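Local coordinates for protein SnoaL-like polyketide cyclase (Agrobacterium tumefaciens str. C58, PDB 3EHC) that is of unknown function but belongs to the SnoaL-like polyketide cyclases of the NTF2 clan, and forms a two-subunit assembly, at residues B[56-61]-B[78-83]; B[72-77]-B[100-105]. All coordinates share one frame; numbering follows the deposited sequence.

Contact 1 of 2, residues B[56-61]-B[78-83]; sequences PDLRFE and FDCTPK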
ATOM      1  N   PRO B  56      21.201  -0.649   7.690  1.00 36.60           N
ATOM      2  CA  PRO B  56      21.562  -0.369   9.079  1.00 36.95           C
ATOM      3  C   PRO B  56      20.826   0.808   9.731  1.00 35.86           C
ATOM      4  O   PRO B  56      20.449   0.701  10.893  1.00 37.30           O
ATOM      5  CB  PRO B  56      23.092  -0.153   9.000  1.00 37.27           C
ATOM      6  CG  PRO B  56      23.523  -0.996   7.830  1.00 35.70           C
ATOM      7  CD  PRO B  56      22.392  -0.873   6.842  1.00 36.29           C
ATOM      8  N   ASP B  57      20.586   1.882   8.984  1.00 35.61           N
ATOM      9  CA  ASP B  57      19.925   3.076   9.525  1.00 34.56           C
ATOM     10  C   ASP B  57      18.397   3.025   9.386  1.00 35.30           C
ATOM     11  O   ASP B  57      17.736   4.050   9.513  1.00 36.62           O
ATOM     12  CB  ASP B  57      20.496   4.358   8.884  1.00 34.94           C
ATOM     13  CG  ASP B  57      20.156   4.485   7.409  1.00 32.96           C
ATOM     14  OD1 ASP B  57      19.546   3.561   6.844  1.00 38.37           O
ATOM     15  OD2 ASP B  57      20.473   5.526   6.804  1.00 37.17           O
ATOM     16  N   LEU B  58      17.840   1.835   9.143  1.00 36.19           N
ATOM     17  CA  LEU B  58      16.383   1.678   8.961  1.00 36.60           C
ATOM     18  C   LEU B  58      15.685   2.173  10.220  1.00 36.37           C
ATOM     19  O   LEU B  58      16.151   1.944  11.331  1.00 36.10           O
ATOM     20  CB  LEU B  58      16.001   0.213   8.669  1.00 35.18           C
ATOM     21  CG  LEU B  58      14.571  -0.090   8.224  1.00 34.06           C
ATOM     22  CD1 LEU B  58      14.277   0.573   6.878  1.00 30.08           C
ATOM     23  CD2 LEU B  58      14.444  -1.552   8.126  1.00 32.48           C
ATOM     24  N   ARG B  59      14.572   2.861  10.014  1.00 38.24           N
ATOM     25  CA  ARG B  59      13.740   3.390  11.080  1.00 38.63           C
ATOM     26  C   ARG B  59      12.278   3.418  10.591  1.00 38.76           C
ATOM     27  O   ARG B  59      11.988   3.838   9.470  1.00 39.57           O
ATOM     28  CB  ARG B  59      14.222   4.784  11.461  1.00 39.05           C
ATOM     29  CG  ARG B  59      13.355   5.483  12.463  1.00 44.66           C
ATOM     30  CD  ARG B  59      14.000   6.729  13.022  1.00 55.20           C
ATOM     31  NE  ARG B  59      13.833   6.743  14.475  1.00 60.70           N
ATOM     32  CZ  ARG B  59      12.695   7.016  15.109  1.00 65.31           C
ATOM     33  NH1 ARG B  59      11.595   7.333  14.433  1.00 71.02           N
ATOM     34  NH2 ARG B  59      12.662   6.972  16.433  1.00 68.14           N
ATOM     35  N   PHE B  60      11.375   2.988  11.461  1.00 39.47           N
ATOM     36  CA  PHE B  60       9.964   2.835  11.158  1.00 38.08           C
ATOM     37  C   PHE B  60       9.156   3.996  11.730  1.00 38.98           C
ATOM     38  O   PHE B  60       9.233   4.310  12.911  1.00 40.19           O
ATOM     39  CB  PHE B  60       9.471   1.513  11.726  1.00 38.18           C
ATOM     40  CG  PHE B  60      10.038   0.314  11.042  1.00 33.63           C
ATOM     41  CD1 PHE B  60      11.253  -0.213  11.441  1.00 36.50           C
ATOM     42  CD2 PHE B  60       9.351  -0.294  10.005  1.00 35.74           C
ATOM     43  CE1 PHE B  60      11.789  -1.350  10.813  1.00 39.01           C
ATOM     44  CE2 PHE B  60       9.875  -1.435   9.361  1.00 39.26           C
ATOM     45  CZ  PHE B  60      11.090  -1.968   9.774  1.00 37.10           C
ATOM     46  N   GLU B  61       8.386   4.620  10.863  1.00 40.35           N
ATOM     47  CA  GLU B  61       7.602   5.773  11.189  1.00 41.16           C
ATOM     48  C   GLU B  61       6.354   5.753  10.317  1.00 38.94           C
ATOM     49  O   GLU B  61       6.473   5.782   9.107  1.00 37.76           O
ATOM     50  CB  GLU B  61       8.454   6.986  10.844  1.00 45.06           C
ATOM     51  CG  GLU B  61       7.837   8.341  11.126  1.00 57.06           C
ATOM     52  CD  GLU B  61       8.476   9.031  12.300  1.00 65.33           C
ATOM     53  OE1 GLU B  61       9.681   8.786  12.570  1.00 71.91           O
ATOM     54  OE2 GLU B  61       7.762   9.821  12.945  1.00 68.30           O
ATOM     55  N   PHE B  78      10.076   5.755   4.728  1.00 35.35           N
ATOM     56  CA  PHE B  78      11.479   5.425   4.982  1.00 34.21           C
ATOM     57  C   PHE B  78      12.393   6.405   4.301  1.00 34.03           C
ATOM     58  O   PHE B  78      12.150   6.816   3.169  1.00 35.23           O
ATOM     59  CB  PHE B  78      11.807   4.023   4.481  1.00 32.82           C
ATOM     60  CG  PHE B  78      11.067   2.946   5.195  1.00 32.85           C
ATOM     61  CD1 PHE B  78      11.552   2.430   6.388  1.00 34.96           C
ATOM     62  CD2 PHE B  78       9.867   2.424   4.656  1.00 38.17           C
ATOM     63  CE1 PHE B  78      10.854   1.422   7.054  1.00 34.14           C
ATOM     64  CE2 PHE B  78       9.178   1.417   5.281  1.00 30.51           C
ATOM     65  CZ  PHE B  78       9.656   0.905   6.479  1.00 37.03           C
ATOM     66  N   ASP B  79      13.435   6.779   5.030  1.00 35.10           N
ATOM     67  CA  ASP B  79      14.506   7.625   4.563  1.00 34.35           C
ATOM     68  C   ASP B  79      15.790   6.986   5.116  1.00 34.79           C
ATOM     69  O   ASP B  79      16.125   7.147   6.275  1.00 33.33           O
ATOM     70  CB  ASP B  79      14.266   9.043   5.105  1.00 35.45           C
ATOM     71  CG  ASP B  79      15.226  10.085   4.546  1.00 36.97           C
ATOM     72  OD1 ASP B  79      16.133   9.746   3.766  1.00 37.98           O
ATOM     73  OD2 ASP B  79      15.042  11.277   4.890  1.00 38.32           O
ATOM     74  N   CYS B  80      16.457   6.197   4.287  1.00 35.04           N
ATOM     75  CA  CYS B  80      17.455   5.260   4.765  1.00 34.26           C
ATOM     76  C   CYS B  80      18.517   4.961   3.694  1.00 32.97           C
ATOM     77  O   CYS B  80      18.447   5.505   2.585  1.00 30.82           O
ATOM     78  CB  CYS B  80      16.746   4.002   5.250  1.00 33.42           C
ATOM     79  SG  CYS B  80      15.813   3.203   3.991  1.00 35.67           S
ATOM     80  N   THR B  81      19.487   4.109   4.046  1.00 34.62           N
ATOM     81  CA  THR B  81      20.704   3.931   3.271  1.00 33.80           C
ATOM     82  C   THR B  81      21.025   2.427   3.149  1.00 33.66           C
ATOM     83  O   THR B  81      21.812   1.881   3.911  1.00 32.78           O
ATOM     84  CB  THR B  81      21.870   4.776   3.925  1.00 33.75           C
ATOM     85  OG1 THR B  81      21.385   6.051   4.401  1.00 30.40           O
ATOM     86  CG2 THR B  81      23.005   5.033   2.973  1.00 29.37           C
ATOM     87  N   PRO B  82      20.388   1.754   2.177  1.00 33.65           N
ATOM     88  CA  PRO B  82      20.681   0.345   1.892  1.00 33.30           C
ATOM     89  C   PRO B  82      22.134   0.215   1.512  1.00 33.70           C
ATOM     90  O   PRO B  82      22.596   0.990   0.689  1.00 35.97           O
ATOM     91  CB  PRO B  82      19.766   0.035   0.717  1.00 31.96           C
ATOM     92  CG  PRO B  82      18.689   1.031   0.785  1.00 32.24           C
ATOM     93  CD  PRO B  82      19.341   2.279   1.291  1.00 32.80           C
ATOM     94  N   LYS B  83      22.837  -0.740   2.119  1.00 33.84           N
ATOM     95  CA  LYS B  83      24.257  -0.972   1.873  1.00 36.88           C
ATOM     96  C   LYS B  83      24.588  -1.352   0.442  1.00 35.55           C
ATOM     97  O   LYS B  83      25.646  -0.980  -0.076  1.00 33.62           O
ATOM     98  CB  LYS B  83      24.747  -2.098   2.759  1.00 36.47           C
ATOM     99  CG  LYS B  83      25.063  -1.669   4.123  1.00 44.63           C
ATOM    100  CD  LYS B  83      25.811  -2.765   4.876  1.00 48.55           C
ATOM    101  CE  LYS B  83      26.992  -2.175   5.692  1.00 58.79           C
ATOM    102  NZ  LYS B  83      27.389  -3.045   6.848  1.00 60.39           N
TER
HETATM  103  O   HOH W   1      16.062   5.826   8.766  1.00 37.84           O
HETATM  104  O   HOH W   2      13.920   4.930   7.503  1.00 32.41           O

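Contact 2 of 2, residues B[72-77]-B[100-105]; sequences LAARLF and EHVFYD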
ATOM      1  N   LEU B  72      -5.503  -3.120  10.722  1.00 35.62           N
ATOM      2  CA  LEU B  72      -4.797  -1.827  10.654  1.00 35.51           C
ATOM      3  C   LEU B  72      -4.087  -1.715   9.305  1.00 34.49           C
ATOM      4  O   LEU B  72      -3.495  -2.693   8.826  1.00 32.32           O
ATOM      5  CB  LEU B  72      -3.817  -1.635  11.838  1.00 33.00           C
ATOM      6  CG  LEU B  72      -2.974  -0.351  11.916  1.00 35.72           C
ATOM      7  CD1 LEU B  72      -2.718   0.058  13.338  1.00 29.07           C
ATOM      8  CD2 LEU B  72      -1.621  -0.521  11.144  1.00 29.54           C
ATOM      9  N   ALA B  73      -4.209  -0.542   8.681  1.00 33.30           N
ATOM     10  CA  ALA B  73      -3.468  -0.209   7.469  1.00 33.03           C
ATOM     11  C   ALA B  73      -2.526   0.952   7.808  1.00 33.67           C
ATOM     12  O   ALA B  73      -2.960   1.958   8.409  1.00 32.33           O
ATOM     13  CB  ALA B  73      -4.427   0.178   6.375  1.00 30.94           C
ATOM     14  N   ALA B  74      -1.249   0.810   7.431  1.00 32.09           N
ATOM     15  CA  ALA B  74      -0.223   1.842   7.680  1.00 32.28           C
ATOM     16  C   ALA B  74       0.443   2.299   6.380  1.00 32.08           C
ATOM     17  O   ALA B  74       0.769   1.476   5.529  1.00 31.81           O
ATOM     18  CB  ALA B  74       0.840   1.314   8.666  1.00 29.58           C
ATOM     19  N   ARG B  75       0.601   3.615   6.216  1.00 32.05           N
ATOM     20  CA  ARG B  75       1.570   4.176   5.285  1.00 32.00           C
ATOM     21  C   ARG B  75       2.803   4.541   6.106  1.00 33.39           C
ATOM     22  O   ARG B  75       2.752   5.438   6.923  1.00 33.30           O
ATOM     23  CB  ARG B  75       1.023   5.397   4.563  1.00 29.74           C
ATOM     24  CG  ARG B  75       2.025   6.090   3.673  1.00 29.87           C
ATOM     25  CD  ARG B  75       1.304   7.287   3.029  1.00 34.08           C
ATOM     26  NE  ARG B  75       2.205   8.256   2.439  1.00 31.68           N
ATOM     27  CZ  ARG B  75       2.754   8.104   1.237  1.00 36.66           C
ATOM     28  NH1 ARG B  75       2.488   7.040   0.469  1.00 33.24           N
ATOM     29  NH2 ARG B  75       3.531   9.040   0.784  1.00 34.60           N
ATOM     30  N   LEU B  76       3.890   3.814   5.864  1.00 35.94           N
ATOM     31  CA  LEU B  76       5.173   4.000   6.503  1.00 35.82           C
ATOM     32  C   LEU B  76       6.083   4.683   5.499  1.00 37.38           C
ATOM     33  O   LEU B  76       6.108   4.293   4.324  1.00 36.16           O
ATOM     34  CB  LEU B  76       5.788   2.636   6.825  1.00 37.17           C
ATOM     35  CG  LEU B  76       4.950   1.694   7.687  1.00 36.37           C
ATOM     36  CD1 LEU B  76       5.479   0.250   7.693  1.00 42.74           C
ATOM     37  CD2 LEU B  76       4.953   2.309   9.037  1.00 32.26           C
ATOM     38  N   PHE B  77       6.843   5.660   5.986  1.00 35.17           N
ATOM     39  CA  PHE B  77       7.786   6.417   5.217  1.00 36.36           C
ATOM     40  C   PHE B  77       9.213   6.081   5.695  1.00 36.09           C
ATOM     41  O   PHE B  77       9.494   6.064   6.904  1.00 35.23           O
ATOM     42  CB  PHE B  77       7.484   7.915   5.363  1.00 39.88           C
ATOM     43  CG  PHE B  77       8.562   8.787   4.792  1.00 46.67           C
ATOM     44  CD1 PHE B  77       8.816   8.769   3.425  1.00 47.02           C
ATOM     45  CD2 PHE B  77       9.363   9.581   5.624  1.00 51.57           C
ATOM     46  CE1 PHE B  77       9.814   9.531   2.877  1.00 46.41           C
ATOM     47  CE2 PHE B  77      10.387  10.372   5.075  1.00 51.75           C
ATOM     48  CZ  PHE B  77      10.614  10.338   3.699  1.00 49.90           C
ATOM     49  N   GLU B 100       6.049   2.327   2.232  1.00 35.64           N
ATOM     50  CA  GLU B 100       5.483   0.988   2.254  1.00 39.53           C
ATOM     51  C   GLU B 100       4.023   1.135   2.711  1.00 36.97           C
ATOM     52  O   GLU B 100       3.743   1.847   3.681  1.00 35.50           O
ATOM     53  CB  GLU B 100       6.228   0.105   3.242  1.00 38.57           C
ATOM     54  CG  GLU B 100       5.784  -1.363   3.237  1.00 43.59           C
ATOM     55  CD  GLU B 100       6.351  -2.167   4.417  1.00 47.41           C
ATOM     56  OE1 GLU B 100       7.274  -1.679   5.102  1.00 58.20           O
ATOM     57  OE2 GLU B 100       5.874  -3.300   4.655  1.00 60.21           O
ATOM     58  N   HIS B 101       3.112   0.483   1.989  1.00 36.22           N
ATOM     59  CA  HIS B 101       1.700   0.411   2.363  1.00 33.85           C
ATOM     60  C   HIS B 101       1.371  -1.011   2.773  1.00 32.80           C
ATOM     61  O   HIS B 101       1.483  -1.949   1.995  1.00 31.00           O
ATOM     62  CB  HIS B 101       0.810   0.809   1.217  1.00 31.06           C
ATOM     63  CG  HIS B 101       0.868   2.270   0.901  1.00 31.72           C
ATOM     64  ND1 HIS B 101      -0.004   2.876   0.026  1.00 32.92           N
ATOM     65  CD2 HIS B 101       1.700   3.241   1.340  1.00 30.08           C
ATOM     66  CE1 HIS B 101       0.274   4.164  -0.047  1.00 35.34           C
ATOM     67  NE2 HIS B 101       1.303   4.409   0.743  1.00 32.75           N
ATOM     68  N   VAL B 102       0.928  -1.163   4.008  1.00 32.65           N
ATOM     69  CA  VAL B 102       0.823  -2.485   4.597  1.00 33.85           C
ATOM     70  C   VAL B 102      -0.488  -2.634   5.381  1.00 33.77           C
ATOM     71  O   VAL B 102      -0.918  -1.730   6.080  1.00 32.85           O
ATOM     72  CB  VAL B 102       2.118  -2.807   5.439  1.00 34.71           C
ATOM     73  CG1 VAL B 102       2.394  -1.694   6.393  1.00 34.85           C
ATOM     74  CG2 VAL B 102       2.069  -4.232   6.122  1.00 29.01           C
ATOM     75  N   PHE B 103      -1.128  -3.778   5.179  1.00 34.08           N
ATOM     76  CA  PHE B 103      -2.331  -4.207   5.912  1.00 34.28           C
ATOM     77  C   PHE B 103      -1.984  -5.312   6.921  1.00 34.72           C
ATOM     78  O   PHE B 103      -1.220  -6.230   6.608  1.00 33.48           O
ATOM     79  CB  PHE B 103      -3.410  -4.741   4.937  1.00 34.64           C
ATOM     80  CG  PHE B 103      -4.045  -3.681   4.118  1.00 32.76           C
ATOM     81  CD1 PHE B 103      -3.433  -3.235   2.949  1.00 35.20           C
ATOM     82  CD2 PHE B 103      -5.230  -3.066   4.522  1.00 35.34           C
ATOM     83  CE1 PHE B 103      -3.987  -2.209   2.215  1.00 31.52           C
ATOM     84  CE2 PHE B 103      -5.790  -2.026   3.740  1.00 29.20           C
ATOM     85  CZ  PHE B 103      -5.168  -1.619   2.621  1.00 31.79           C
ATOM     86  N   TYR B 104      -2.543  -5.198   8.121  1.00 36.30           N
ATOM     87  CA  TYR B 104      -2.383  -6.198   9.175  1.00 36.77           C
ATOM     88  C   TYR B 104      -3.737  -6.718   9.633  1.00 36.72           C
ATOM     89  O   TYR B 104      -4.669  -5.940   9.860  1.00 34.45           O
ATOM     90  CB  TYR B 104      -1.665  -5.626  10.394  1.00 36.68           C
ATOM     91  CG  TYR B 104      -0.309  -4.999  10.117  1.00 38.63           C
ATOM     92  CD1 TYR B 104      -0.214  -3.670   9.730  1.00 32.42           C
ATOM     93  CD2 TYR B 104       0.873  -5.736  10.250  1.00 37.07           C
ATOM     94  CE1 TYR B 104       1.006  -3.071   9.496  1.00 37.18           C
ATOM     95  CE2 TYR B 104       2.126  -5.147   9.995  1.00 35.83           C
ATOM     96  CZ  TYR B 104       2.178  -3.799   9.624  1.00 42.02           C
ATOM     97  OH  TYR B 104       3.386  -3.173   9.374  1.00 39.08           O
ATOM     98  N   ASP B 105      -3.839  -8.041   9.740  1.00 37.74           N
ATOM     99  CA  ASP B 105      -4.980  -8.680  10.352  1.00 38.38           C
ATOM    100  C   ASP B 105      -4.471  -9.093  11.734  1.00 37.64           C
ATOM    101  O   ASP B 105      -3.473  -9.801  11.839  1.00 38.42           O
ATOM    102  CB  ASP B 105      -5.455  -9.844   9.470  1.00 39.13           C
ATOM    103  CG  ASP B 105      -6.807 -10.437   9.892  1.00 50.42           C
ATOM    104  OD1 ASP B 105      -7.653  -9.787  10.594  1.00 55.48           O
ATOM    105  OD2 ASP B 105      -7.012 -11.617   9.500  1.00 54.32           O
TER

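Contact 1 of 2, residues B[56-61]-B[78-83]
The carboxylate of D57 takes hold of T81 with both oxygens, one for the backbone and one for the hydroxyl. OD1 of D57 accepts the amide hydrogen of T81 N at 2.9 Å through its syn lone pair, while T81 OG1 donates to D57 OD2 over a short 2.6 Å, meeting it on the syn side but 27° out of the carboxylate plane. D57 can face T81 because its CG stands between its own backbone N and carbonyl carbon (chi1 68°), and the two side chains meet at about a right angle. R95 adds a weak, long ion pair to D57 OD2 and a salt bridge to D79.

Beyond this clamp the backbones are joined by water. One molecule lies between D57 O, at 2.6 Å, and D79 O; a second lies between R59 O and D79 N, accepting from the latter. Water thus links the backbones where the two segments run nearly antiparallel.

Underneath lies the apolar part. L58 sends its CD1 branch, 3.3 Å from F78 CD1, obliquely against that ring and also toward the sulfur of C80. F78 then turns its edge to one face of F60, the planes 80° apart and the centroids 5.3 Å, an offset T-shaped pair. Helices 5-17 and 40-54 pack on F60, and 40-54 on L58 as well.

Polar clamp, water bridges and aromatic pair together fasten the loop after helix 40-54 to the end of strand 71-80, and the two bonds to T81 fix the rotation of the D57 carboxylate.

Contact 2 of 2, residues B[72-77]-B[100-105]
E100 and L76 form a hydrogen-bonded antiparallel pair, with L76 N bonding to E100 O. The extended side chain of E100 runs beside L76, its OE1 3.7 Å from L76 CD1, while OE2 is bonded to S116 of the next strand. H101, in a non-hydrogen-bonded pair with R75, accepts from R75 NH1 at NE2 (2.9 Å); the bond lies in both the ring and the guanidinium planes, although those planes are 74° apart. R75, extended from CG to NE with CG opposite its backbone N (chi1 175°), carries NH1 alongside H101 to that nitrogen. R75 NE is salt-bridged to E63, and H101 O bonds to ND1 of H101 of the second subunit.

V102 pairs with A74, and its CG1 lies 3.9 Å from L76 CD1. F103 reaches A73 CB with CE2 at 3.7 Å; on this face H101 and F103 stack edge-to-face with F103 and H101 of the second subunit. Y104 pairs with L72, whose CD2 lies 3.7 Å from Y104 CD1. V102 CG2 sits over one face of the Y104 ring, toward its rim; the Y104 hydroxyl bonds to Y9 of helix 5-17.

One face thus meets the helix and the other the partner subunit, as in the curved sheet of NTF2-like α+β dimers.

Overall arrangement
Followed from the N terminus, the chain leaves helix 40-54, passes through 56-61, forms strand 62-67 and returns along strand 71-80. Contact 1 closes this hairpin loop where 78-83 comes back beside 56-61. Contact 2 closes the next, longer loop, from 72-77 through the small 85-86/89-90 hairpin to 100-105. Because 72-77 lies between the two segments of contact 1, the loops cross instead of nesting. The centres of the two contacts are about 17 Å apart, yet they share strand 71-80 and touch at E61 O and F77 N, 3.1 Å apart in a probable hydrogen bond. Together they tie the helix-to-sheet connection to the central strands of the sheet.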